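DUF3863 domain-containing protein (Parabacteroides distasonis, PDB 3LM3) is of unknown function but is probably a glycoside hydrolase or deacetylase. Local coordinates at residues A[57-62]-A[297-302]; A[220-225]-A[341-346]; A[388-393]-A[409-414]. One frame throughout, in Å; residues are numbered along the deposited sequence. Where two conformers were deposited one is given.

In the fold
Contacts 1 and 2 are buried and lie within the DUF3863 range, whereas contact 3 is only partly buried and belongs to DUF3864. Contact 1 joins two helices mainly by small and apolar side chains, with backbone carbonyls also touched, its centre about 22 Å from the chain's centre. Contact 2, its own centre nearer at about 14 Å, sets a helical turn against strand 341-346 and mixes a carboxylate pair with aromatic packing. In contact 3 amide bonds and water bridges join a loop to the end of strand 383-389, with ion pairs at its margin. Strands 341-346 and 383-389 are the outermost strands of one antiparallel sheet, which contacts 2 and 3 thus share, nearest atoms about 9 Å apart.

Contact 1 of 3, residues A[57-62]-A[297-302]; sequences RALREA and DLICDA
Cys-300 points its sulfur at the backbone turn between Ala-58 and Leu-59, and the rest of the interface is arranged about it. Its SG stands 3.6 Å from Ala-58 O and 3.8 Å from Ala-58 CB, which points toward the other helix. The torsion accounts for this: with SG beside its own backbone N and opposite the carbonyl carbon (chi1 -69°), the sulfur leans back toward the start of helix 296-313, where Ala-58 lies. One turn on, Ala-62 meets the carbonyl and CB of the same cysteine, its CB lying 3.6 Å from Cys-300 O and 4.1 Å from Cys-300 CB. The CA atoms of Ala-62 and Cys-300 are the closest across the pair, 5.6 Å apart. Two small residues thus let the axes of segments 57-62 and 297-302 approach to 8.9 Å, crossing at -26°, close to parallel. Helix 53-64 connects the parallel strands 21-29 and 73-76 in a beta-alpha-beta crossover, and helix 296-313 follows strand 280-287 of the same sheet, an arrangement consistent with the beta/alpha barrels of the glycoside hydrolase/deacetylase clan. Next to the cysteine, the Leu-59 and Ile-299 side chains cross obliquely, meeting through one methyl each, Leu-59 CD1 and Ile-299 CG2, at 4.0 Å. The end of Ile-299 leads away, its side chain also touching Val-291 and Phe-294, while Leu-59 and Ala-62 touch Met-303.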
loop_
_atom_site.group_PDB
_atom_site.type_symbol
_atom_site.label_atom_id
_atom_site.label_comp_id
_atom_site.label_asym_id
_atom_site.label_seq_id
_atom_site.Cartn_x
_atom_site.Cartn_y
_atom_site.Cartn_z
ATOM N N ARG A 57 -4.286 10.960 -20.102
ATOM C CA ARG A 57 -5.297 12.021 -19.976
ATOM C C ARG A 57 -6.690 11.408 -19.746
ATOM O O ARG A 57 -7.448 11.858 -18.901
ATOM C CB ARG A 57 -5.287 12.890 -21.223
ATOM C CG ARG A 57 -6.351 13.985 -21.218
ATOM C CD ARG A 57 -6.144 14.964 -22.406
ATOM N NE ARG A 57 -5.953 14.238 -23.660
ATOM C CZ ARG A 57 -5.125 14.575 -24.664
ATOM N NH1 ARG A 57 -4.362 15.677 -24.624
ATOM N NH2 ARG A 57 -5.047 13.776 -25.736
ATOM N N ALA A 58 -7.018 10.352 -20.487
ATOM C CA ALA A 58 -8.310 9.729 -20.320
ATOM C C ALA A 58 -8.466 9.159 -18.914
ATOM O O ALA A 58 -9.526 9.270 -18.315
ATOM C CB ALA A 58 -8.491 8.616 -21.358
ATOM N N LEU A 59 -7.415 8.537 -18.393
ATOM C CA LEU A 59 -7.492 7.972 -17.067
ATOM C C LEU A 59 -7.655 9.070 -16.010
ATOM O O LEU A 59 -8.452 8.910 -15.074
ATOM C CB LEU A 59 -6.249 7.081 -16.827
ATOM C CG LEU A 59 -6.328 6.135 -15.649
ATOM C CD1 LEU A 59 -7.494 5.164 -15.782
ATOM C CD2 LEU A 59 -4.975 5.363 -15.575
ATOM N N ARG A 60 -6.927 10.189 -16.155
ATOM C CA ARG A 60 -7.062 11.323 -15.224
ATOM C C ARG A 60 -8.459 11.945 -15.282
ATOM O O ARG A 60 -9.003 12.318 -14.272
ATOM C CB ARG A 60 -5.999 12.401 -15.470
ATOM C CG ARG A 60 -5.939 13.655 -14.555
ATOM C CD ARG A 60 -5.763 13.191 -13.197
ATOM N NE ARG A 60 -5.621 14.169 -12.111
ATOM C CZ ARG A 60 -6.602 14.808 -11.491
ATOM N NH1 ARG A 60 -7.839 14.814 -11.987
ATOM N NH2 ARG A 60 -6.346 15.408 -10.360
ATOM N N GLU A 61 -9.002 12.070 -16.480
ATOM C CA GLU A 61 -10.341 12.596 -16.652
ATOM C C GLU A 61 -11.394 11.690 -16.013
ATOM O O GLU A 61 -12.340 12.154 -15.385
ATOM C CB GLU A 61 -10.578 12.887 -18.155
ATOM C CG GLU A 61 -9.663 14.074 -18.606
ATOM C CD GLU A 61 -9.728 14.519 -20.061
ATOM O OE1 GLU A 61 -10.183 13.727 -20.907
ATOM O OE2 GLU A 61 -9.259 15.677 -20.321
ATOM N N ALA A 62 -11.191 10.375 -16.118
ATOM C CA ALA A 62 -12.071 9.426 -15.467
ATOM C C ALA A 62 -12.050 9.636 -13.938
ATOM O O ALA A 62 -13.088 9.649 -13.263
ATOM C CB ALA A 62 -11.676 7.983 -15.842
ATOM N N ASP A 297 -11.824 1.938 -22.713
ATOM C CA ASP A 297 -13.153 2.128 -22.163
ATOM C C ASP A 297 -13.377 1.320 -20.907
ATOM O O ASP A 297 -13.952 1.831 -19.939
ATOM C CB ASP A 297 -14.233 1.818 -23.187
ATOM C CG ASP A 297 -14.274 2.816 -24.327
ATOM O OD1 ASP A 297 -13.745 3.948 -24.232
ATOM O OD2 ASP A 297 -14.901 2.444 -25.345
ATOM N N LEU A 298 -12.947 0.066 -20.900
ATOM C CA LEU A 298 -13.068 -0.772 -19.710
ATOM C C LEU A 298 -12.375 -0.134 -18.503
ATOM O O LEU A 298 -12.975 -0.039 -17.433
ATOM C CB LEU A 298 -12.536 -2.171 -19.982
ATOM C CG LEU A 298 -12.644 -3.139 -18.800
ATOM C CD1 LEU A 298 -14.099 -3.518 -18.491
ATOM C CD2 LEU A 298 -11.828 -4.405 -19.032
ATOM N N ILE A 299 -11.118 0.281 -18.655
ATOM C CA ILE A 299 -10.343 0.774 -17.525
ATOM C C ILE A 299 -10.838 2.153 -17.094
ATOM O O ILE A 299 -10.961 2.410 -15.904
ATOM C CB ILE A 299 -8.822 0.710 -17.833
ATOM C CG1 ILE A 299 -8.413 -0.754 -18.042
ATOM C CG2 ILE A 299 -7.968 1.354 -16.734
ATOM C CD1 ILE A 299 -8.633 -1.630 -16.825
ATOM N N CYS A 300 -11.153 3.013 -18.048
ATOM C CA CYS A 300 -11.744 4.300 -17.681
ATOM C C CYS A 300 -13.126 4.156 -17.048
ATOM O O CYS A 300 -13.438 4.885 -16.085
ATOM C CB CYS A 300 -11.732 5.255 -18.860
ATOM S SG CYS A 300 -10.081 5.818 -19.341
ATOM N N ASP A 301 -13.959 3.235 -17.544
ATOM C CA ASP A 301 -15.239 2.975 -16.884
ATOM C C ASP A 301 -15.033 2.465 -15.454
ATOM O O ASP A 301 -15.755 2.849 -14.550
ATOM C CB ASP A 301 -16.088 1.950 -17.659
ATOM C CG ASP A 301 -16.734 2.527 -18.907
ATOM O OD1 ASP A 301 -16.720 3.763 -19.121
ATOM O OD2 ASP A 301 -17.241 1.696 -19.694
ATOM N N ALA A 302 -14.053 1.597 -15.251
ATOM C CA ALA A 302 -13.763 1.105 -13.919
ATOM C C ALA A 302 -13.343 2.240 -12.984
ATOM O O ALA A 302 -13.783 2.316 -11.821
ATOM C CB ALA A 302 -12.660 0.018 -13.982
#

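Contact 2 of 3, residues A[220-225]-A[341-346]; sequences MDFICA and YRFVER
Asp-221 and Glu-345 form the tightest part of this contact: Asp-221 OD1 lies only 2.5 Å from Glu-345 OE2, the two side chains crossing at about a right angle with carboxylate planes 54° apart. Glu-345 reaches across because its chain is extended, with CG opposite the backbone N (chi1 -179°). The backbone N of Ile-223 has two weak bonds, to Asp-221 OD1 at 3.0 Å, which caps the helical turn at its N-cap, and to Glu-345 OE1 at 3.3 Å. Both acids have further partners, Ser-353 OG for Asp-221 OD2 and His-264 NE2 for Glu-345 OE2. Glu-345 OE1 lies at the edge of the Phe-222 ring, near its plane, while Phe-222 CZ sits over one face of the Phe-343 ring; the ring planes are inclined at 48° and the centroids are 5.3 Å apart. On the looser side, Arg-346 is partly exposed and meets Ile-223 CD1 through its backbone only, while its side chain starts away from the helical turn and pairs with Glu-358. Strand 341-346 is an outermost strand of the antiparallel sheet, flanked by strand 357-363, whose Ile-359 touches Phe-222, Ile-223 and Glu-345, while helix 255-277 supplies His-264 and Ile-268 alongside the acids.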
loop_
_atom_site.group_PDB
_atom_site.type_symbol
_atom_site.label_atom_id
_atom_site.label_comp_id
_atom_site.label_asym_id
_atom_site.label_seq_id
_atom_site.Cartn_x
_atom_site.Cartn_y
_atom_site.Cartn_z
HETATM N N MSE A 220 -6.163 -3.997 1.057
HETATM C CA MSE A 220 -6.557 -5.396 0.918
HETATM C C MSE A 220 -7.898 -5.714 1.556
HETATM O O MSE A 220 -8.271 -5.146 2.584
HETATM C CB MSE A 220 -5.526 -6.302 1.563
HETATM C CG MSE A 220 -4.197 -6.321 0.880
HETATM SE SE MSE A 220 -4.281 -7.034 -0.902
HETATM C CE MSE A 220 -4.431 -5.432 -1.864
ATOM N N ASP A 221 -8.579 -6.696 0.968
ATOM C CA ASP A 221 -9.635 -7.400 1.693
ATOM C C ASP A 221 -8.885 -8.341 2.621
ATOM O O ASP A 221 -8.210 -9.263 2.172
ATOM C CB ASP A 221 -10.515 -8.139 0.703
ATOM C CG ASP A 221 -11.675 -8.878 1.386
ATOM O OD1 ASP A 221 -11.463 -9.375 2.518
ATOM O OD2 ASP A 221 -12.803 -8.939 0.803
ATOM N N PHE A 222 -9.008 -8.106 3.927
ATOM C CA PHE A 222 -8.217 -8.862 4.897
ATOM C C PHE A 222 -8.454 -10.366 4.818
ATOM O O PHE A 222 -7.536 -11.165 5.037
ATOM C CB PHE A 222 -8.501 -8.393 6.327
ATOM C CG PHE A 222 -7.966 -7.028 6.661
ATOM C CD1 PHE A 222 -6.614 -6.765 6.585
ATOM C CD2 PHE A 222 -8.787 -6.060 7.220
ATOM C CE1 PHE A 222 -6.112 -5.542 6.958
ATOM C CE2 PHE A 222 -8.280 -4.822 7.601
ATOM C CZ PHE A 222 -6.943 -4.584 7.505
ATOM N N ILE A 223 -9.672 -10.780 4.501
ATOM C CA ILE A 223 -9.957 -12.214 4.375
ATOM C C ILE A 223 -9.190 -12.812 3.192
ATOM O O ILE A 223 -8.581 -13.885 3.311
ATOM C CB ILE A 223 -11.476 -12.461 4.291
ATOM C CG1 ILE A 223 -12.085 -12.165 5.691
ATOM C CG2 ILE A 223 -11.773 -13.899 3.881
ATOM C CD1 ILE A 223 -13.586 -12.069 5.727
ATOM N N CYS A 224 -9.171 -12.130 2.055
ATOM C CA CYS A 224 -8.440 -12.620 0.899
ATOM C C CYS A 224 -6.937 -12.667 1.154
ATOM O O CYS A 224 -6.234 -13.579 0.700
ATOM C CB CYS A 224 -8.705 -11.744 -0.315
ATOM S SG CYS A 224 -10.465 -11.546 -0.746
ATOM N N ALA A 225 -6.443 -11.666 1.882
ATOM C CA ALA A 225 -5.004 -11.454 2.055
ATOM C C ALA A 225 -4.357 -12.406 3.026
ATOM O O ALA A 225 -3.136 -12.398 3.152
ATOM C CB ALA A 225 -4.753 -9.990 2.469
ATOM N N TYR A 341 -4.512 0.574 16.059
ATOM C CA TYR A 341 -5.491 0.331 15.006
ATOM C C TYR A 341 -6.237 -0.985 15.187
ATOM O O TYR A 341 -5.659 -2.001 15.607
ATOM C CB TYR A 341 -4.834 0.306 13.645
ATOM C CG TYR A 341 -3.977 1.498 13.318
ATOM C CD1 TYR A 341 -4.486 2.800 13.339
ATOM C CD2 TYR A 341 -2.651 1.331 12.937
ATOM C CE1 TYR A 341 -3.703 3.895 12.994
ATOM C CE2 TYR A 341 -1.850 2.415 12.588
ATOM C CZ TYR A 341 -2.383 3.694 12.631
ATOM O OH TYR A 341 -1.612 4.778 12.243
ATOM N N ARG A 342 -7.525 -0.932 14.900
ATOM C CA ARG A 342 -8.399 -2.096 14.943
ATOM C C ARG A 342 -9.255 -2.122 13.688
ATOM O O ARG A 342 -9.688 -1.065 13.207
ATOM C CB ARG A 342 -9.319 -2.035 16.157
ATOM C CG ARG A 342 -8.574 -2.171 17.465
ATOM C CD ARG A 342 -9.473 -1.921 18.656
ATOM N NE ARG A 342 -9.951 -0.553 18.606
ATOM C CZ ARG A 342 -11.026 -0.063 19.211
ATOM N NH1 ARG A 342 -11.802 -0.839 19.976
ATOM N NH2 ARG A 342 -11.320 1.232 19.061
ATOM N N PHE A 343 -9.479 -3.336 13.178
ATOM C CA PHE A 343 -10.397 -3.587 12.083
ATOM C C PHE A 343 -11.223 -4.817 12.352
ATOM O O PHE A 343 -10.738 -5.751 12.990
ATOM C CB PHE A 343 -9.642 -3.776 10.759
ATOM C CG PHE A 343 -8.784 -2.611 10.402
ATOM C CD1 PHE A 343 -9.331 -1.488 9.810
ATOM C CD2 PHE A 343 -7.430 -2.617 10.681
ATOM C CE1 PHE A 343 -8.543 -0.376 9.549
ATOM C CE2 PHE A 343 -6.630 -1.488 10.391
ATOM C CZ PHE A 343 -7.197 -0.384 9.814
ATOM N N VAL A 344 -12.448 -4.805 11.847
ATOM C CA VAL A 344 -13.340 -5.971 11.866
ATOM C C VAL A 344 -13.932 -6.127 10.474
ATOM O O VAL A 344 -14.379 -5.132 9.878
ATOM C CB VAL A 344 -14.471 -5.808 12.892
ATOM C CG1 VAL A 344 -15.473 -6.970 12.783
ATOM C CG2 VAL A 344 -13.908 -5.679 14.303
ATOM N N GLU A 345 -13.924 -7.340 9.940
ATOM C CA GLU A 345 -14.494 -7.595 8.615
ATOM C C GLU A 345 -15.138 -8.951 8.563
ATOM O O GLU A 345 -14.570 -9.909 9.043
ATOM C CB GLU A 345 -13.401 -7.553 7.558
ATOM C CG GLU A 345 -13.938 -7.781 6.142
ATOM C CD GLU A 345 -12.956 -8.344 5.170
ATOM O OE1 GLU A 345 -11.750 -8.405 5.479
ATOM O OE2 GLU A 345 -13.390 -8.687 4.024
ATOM N N ARG A 346 -16.315 -9.019 7.958
ATOM C CA ARG A 346 -16.878 -10.288 7.493
ATOM C C ARG A 346 -16.757 -10.370 5.984
ATOM O O ARG A 346 -16.688 -9.351 5.289
ATOM C CB ARG A 346 -18.323 -10.479 7.924
ATOM C CG ARG A 346 -18.456 -10.732 9.378
ATOM C CD ARG A 346 -19.906 -10.862 9.792
ATOM N NE ARG A 346 -19.978 -11.266 11.187
ATOM C CZ ARG A 346 -21.086 -11.717 11.781
ATOM N NH1 ARG A 346 -22.223 -11.802 11.112
ATOM N NH2 ARG A 346 -21.030 -12.074 13.057
#

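Contact 3 of 3, residues A[388-393]-A[409-414]; sequences TRYDLQ and WSLINK
Asn-413 grips the backbone of Arg-389 with both ends of its side-chain amide. Arg-389 N donates to Asn-413 OD1 at 2.9 Å, an almost straight bond (168°) in the carbonyl plane and on a lone pair. In return Asn-413 ND2 donates to Arg-389 O, also at 2.9 Å, with the acceptor tilted slightly from the amide plane. OD1 accepts a second bond, 2.8 Å from Lys-414 N, which lies out of the carbonyl plane. The amide is brought round by a first torsion that puts CG between the backbone N and the carbonyl carbon (chi1 43°). Leu-392 CD1 packs against this amide. Thr-388 pairs through its backbone with Arg-368 of strand 367-374, and strand 383-389 is an outermost strand of the antiparallel sheet; the asparagine thus takes up backbone groups of Arg-389 near the strand's end, in the manner of a neighbouring strand. With an alanine in place of Asn-413, Arg-389 N and O would probably lose their mates across the contact, and Lys-414 N its bond to OD1.

Two waters extend the seam at Thr-388 OG1, whose hydroxyl also bonds Asp-386. One donates to OG1 and accepts from Asn-413 N at 2.8 Å; the other donates to both OG1 and Leu-411 O, the latter at 2.8 Å. The Arg-389 guanidinium holds Asp-391 side-on, NE to OD1 at 2.9 Å and NH2 to OD2 at 2.7 Å, each oxygen using its syn lone pair. Although Arg-389 NH1 and Lys-414 NZ come within 4.3 Å of each other, each forms a salt bridge with one carboxylate oxygen of Asp-436 in helix 434-443, which would offset their like charges.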
loop_
_atom_site.group_PDB
_atom_site.type_symbol
_atom_site.label_atom_id
_atom_site.label_comp_id
_atom_site.label_asym_id
_atom_site.label_seq_id
_atom_site.Cartn_x
_atom_site.Cartn_y
_atom_site.Cartn_z
ATOM N N THR A 388 2.473 -11.262 15.583
ATOM C CA THR A 388 3.787 -10.851 15.142
ATOM C C THR A 388 4.261 -9.770 16.104
ATOM O O THR A 388 3.674 -8.700 16.175
ATOM C CB THR A 388 3.715 -10.308 13.703
ATOM O OG1 THR A 388 3.171 -11.292 12.825
ATOM C CG2 THR A 388 5.100 -9.897 13.176
ATOM N N ARG A 389 5.309 -10.069 16.871
ATOM C CA ARG A 389 5.843 -9.138 17.853
ATOM C C ARG A 389 6.864 -8.196 17.261
ATOM O O ARG A 389 7.695 -8.582 16.480
ATOM C CB ARG A 389 6.485 -9.933 18.997
ATOM C CG ARG A 389 5.468 -10.630 19.846
ATOM C CD ARG A 389 6.109 -11.398 20.970
ATOM N NE ARG A 389 6.682 -10.507 21.962
ATOM C CZ ARG A 389 6.926 -10.859 23.205
ATOM N NH1 ARG A 389 6.638 -12.092 23.629
ATOM N NH2 ARG A 389 7.441 -9.972 24.026
ATOM N N TYR A 390 6.784 -6.935 17.659
ATOM C CA TYR A 390 7.709 -5.912 17.220
ATOM C C TYR A 390 8.718 -5.530 18.289
ATOM O O TYR A 390 9.699 -4.867 17.981
ATOM C CB TYR A 390 6.924 -4.669 16.811
ATOM C CG TYR A 390 5.906 -4.910 15.733
ATOM C CD1 TYR A 390 6.229 -5.614 14.596
ATOM C CD2 TYR A 390 4.630 -4.337 15.815
ATOM C CE1 TYR A 390 5.296 -5.809 13.581
ATOM C CE2 TYR A 390 3.696 -4.510 14.808
ATOM C CZ TYR A 390 4.024 -5.269 13.703
ATOM O OH TYR A 390 3.110 -5.428 12.674
ATOM N N ASP A 391 8.464 -5.915 19.528
ATOM C CA ASP A 391 9.411 -5.615 20.608
ATOM C C ASP A 391 10.683 -6.444 20.486
ATOM O O ASP A 391 11.758 -6.024 20.946
ATOM C CB ASP A 391 8.725 -5.727 21.979
ATOM C CG ASP A 391 8.244 -7.127 22.302
ATOM O OD1 ASP A 391 7.895 -7.909 21.408
ATOM O OD2 ASP A 391 8.187 -7.436 23.504
ATOM N N LEU A 392 10.591 -7.593 19.850
ATOM C CA LEU A 392 11.731 -8.416 19.514
ATOM C C LEU A 392 12.642 -7.704 18.498
ATOM O O LEU A 392 12.169 -7.003 17.595
ATOM C CB LEU A 392 11.254 -9.770 18.945
ATOM C CG LEU A 392 10.360 -10.624 19.848
ATOM C CD1 LEU A 392 9.859 -11.872 19.126
ATOM C CD2 LEU A 392 11.123 -11.006 21.126
ATOM N N GLN A 393 13.950 -7.874 18.627
ATOM C CA GLN A 393 14.884 -7.335 17.639
ATOM C C GLN A 393 14.568 -7.895 16.257
ATOM O O GLN A 393 14.265 -9.078 16.122
ATOM C CB GLN A 393 16.362 -7.629 18.006
ATOM C CG GLN A 393 17.354 -6.974 17.056
ATOM C CD GLN A 393 18.809 -7.032 17.493
ATOM O OE1 GLN A 393 19.144 -7.611 18.519
ATOM N NE2 GLN A 393 19.682 -6.417 16.698
ATOM N N TRP A 409 11.715 -10.147 2.643
ATOM C CA TRP A 409 11.895 -9.129 3.680
ATOM C C TRP A 409 10.825 -9.203 4.773
ATOM O O TRP A 409 10.680 -8.270 5.559
ATOM C CB TRP A 409 11.902 -7.734 3.043
ATOM C CG TRP A 409 13.116 -7.482 2.205
ATOM C CD1 TRP A 409 13.492 -8.165 1.093
ATOM C CD2 TRP A 409 14.113 -6.470 2.408
ATOM N NE1 TRP A 409 14.666 -7.661 0.606
ATOM C CE2 TRP A 409 15.074 -6.626 1.400
ATOM C CE3 TRP A 409 14.313 -5.473 3.368
ATOM C CZ2 TRP A 409 16.207 -5.823 1.321
ATOM C CZ3 TRP A 409 15.407 -4.648 3.261
ATOM C CH2 TRP A 409 16.360 -4.850 2.266
ATOM N N SER A 410 10.077 -10.296 4.833
ATOM C CA SER A 410 8.995 -10.391 5.803
ATOM C C SER A 410 9.479 -10.404 7.233
ATOM O O SER A 410 10.537 -10.949 7.542
ATOM C CB SER A 410 8.134 -11.624 5.545
ATOM O OG SER A 410 7.493 -11.541 4.270
ATOM N N LEU A 411 8.680 -9.808 8.100
ATOM C CA LEU A 411 8.927 -9.827 9.542
ATOM C C LEU A 411 7.976 -10.855 10.145
ATOM O O LEU A 411 6.754 -10.649 10.218
ATOM C CB LEU A 411 8.735 -8.422 10.132
ATOM C CG LEU A 411 9.326 -8.195 11.527
ATOM C CD1 LEU A 411 9.474 -6.692 11.821
ATOM C CD2 LEU A 411 8.491 -8.908 12.622
ATOM N N ILE A 412 8.528 -12.004 10.543
ATOM C CA ILE A 412 7.743 -13.144 11.000
ATOM C C ILE A 412 8.407 -13.703 12.244
ATOM O O ILE A 412 9.655 -13.847 12.279
ATOM C CB ILE A 412 7.693 -14.218 9.883
ATOM C CG1 ILE A 412 6.845 -13.725 8.717
ATOM C CG2 ILE A 412 7.110 -15.553 10.367
ATOM C CD1 ILE A 412 6.856 -14.618 7.464
ATOM N N ASN A 413 7.621 -13.976 13.274
ATOM C CA ASN A 413 8.167 -14.630 14.448
ATOM C C ASN A 413 7.148 -15.645 14.967
ATOM O O ASN A 413 7.167 -16.774 14.488
ATOM C CB ASN A 413 8.708 -13.629 15.487
ATOM C CG ASN A 413 7.801 -12.437 15.717
ATOM O OD1 ASN A 413 6.695 -12.566 16.213
ATOM N ND2 ASN A 413 8.334 -11.248 15.436
ATOM N N LYS A 414 6.219 -15.277 15.838
ATOM C CA LYS A 414 5.405 -16.304 16.534
ATOM C C LYS A 414 4.414 -17.063 15.619
ATOM O O LYS A 414 4.537 -18.277 15.419
ATOM C CB LYS A 414 4.680 -15.697 17.745
ATOM C CG LYS A 414 5.603 -15.007 18.768
ATOM C CD LYS A 414 6.821 -15.880 19.148
ATOM C CE LYS A 414 7.476 -15.466 20.503
ATOM N NZ LYS A 414 6.730 -15.964 21.712
HETATM O O HOH W 1 4.806 -13.812 12.959
HETATM O O HOH W 2 4.279 -11.945 10.421
#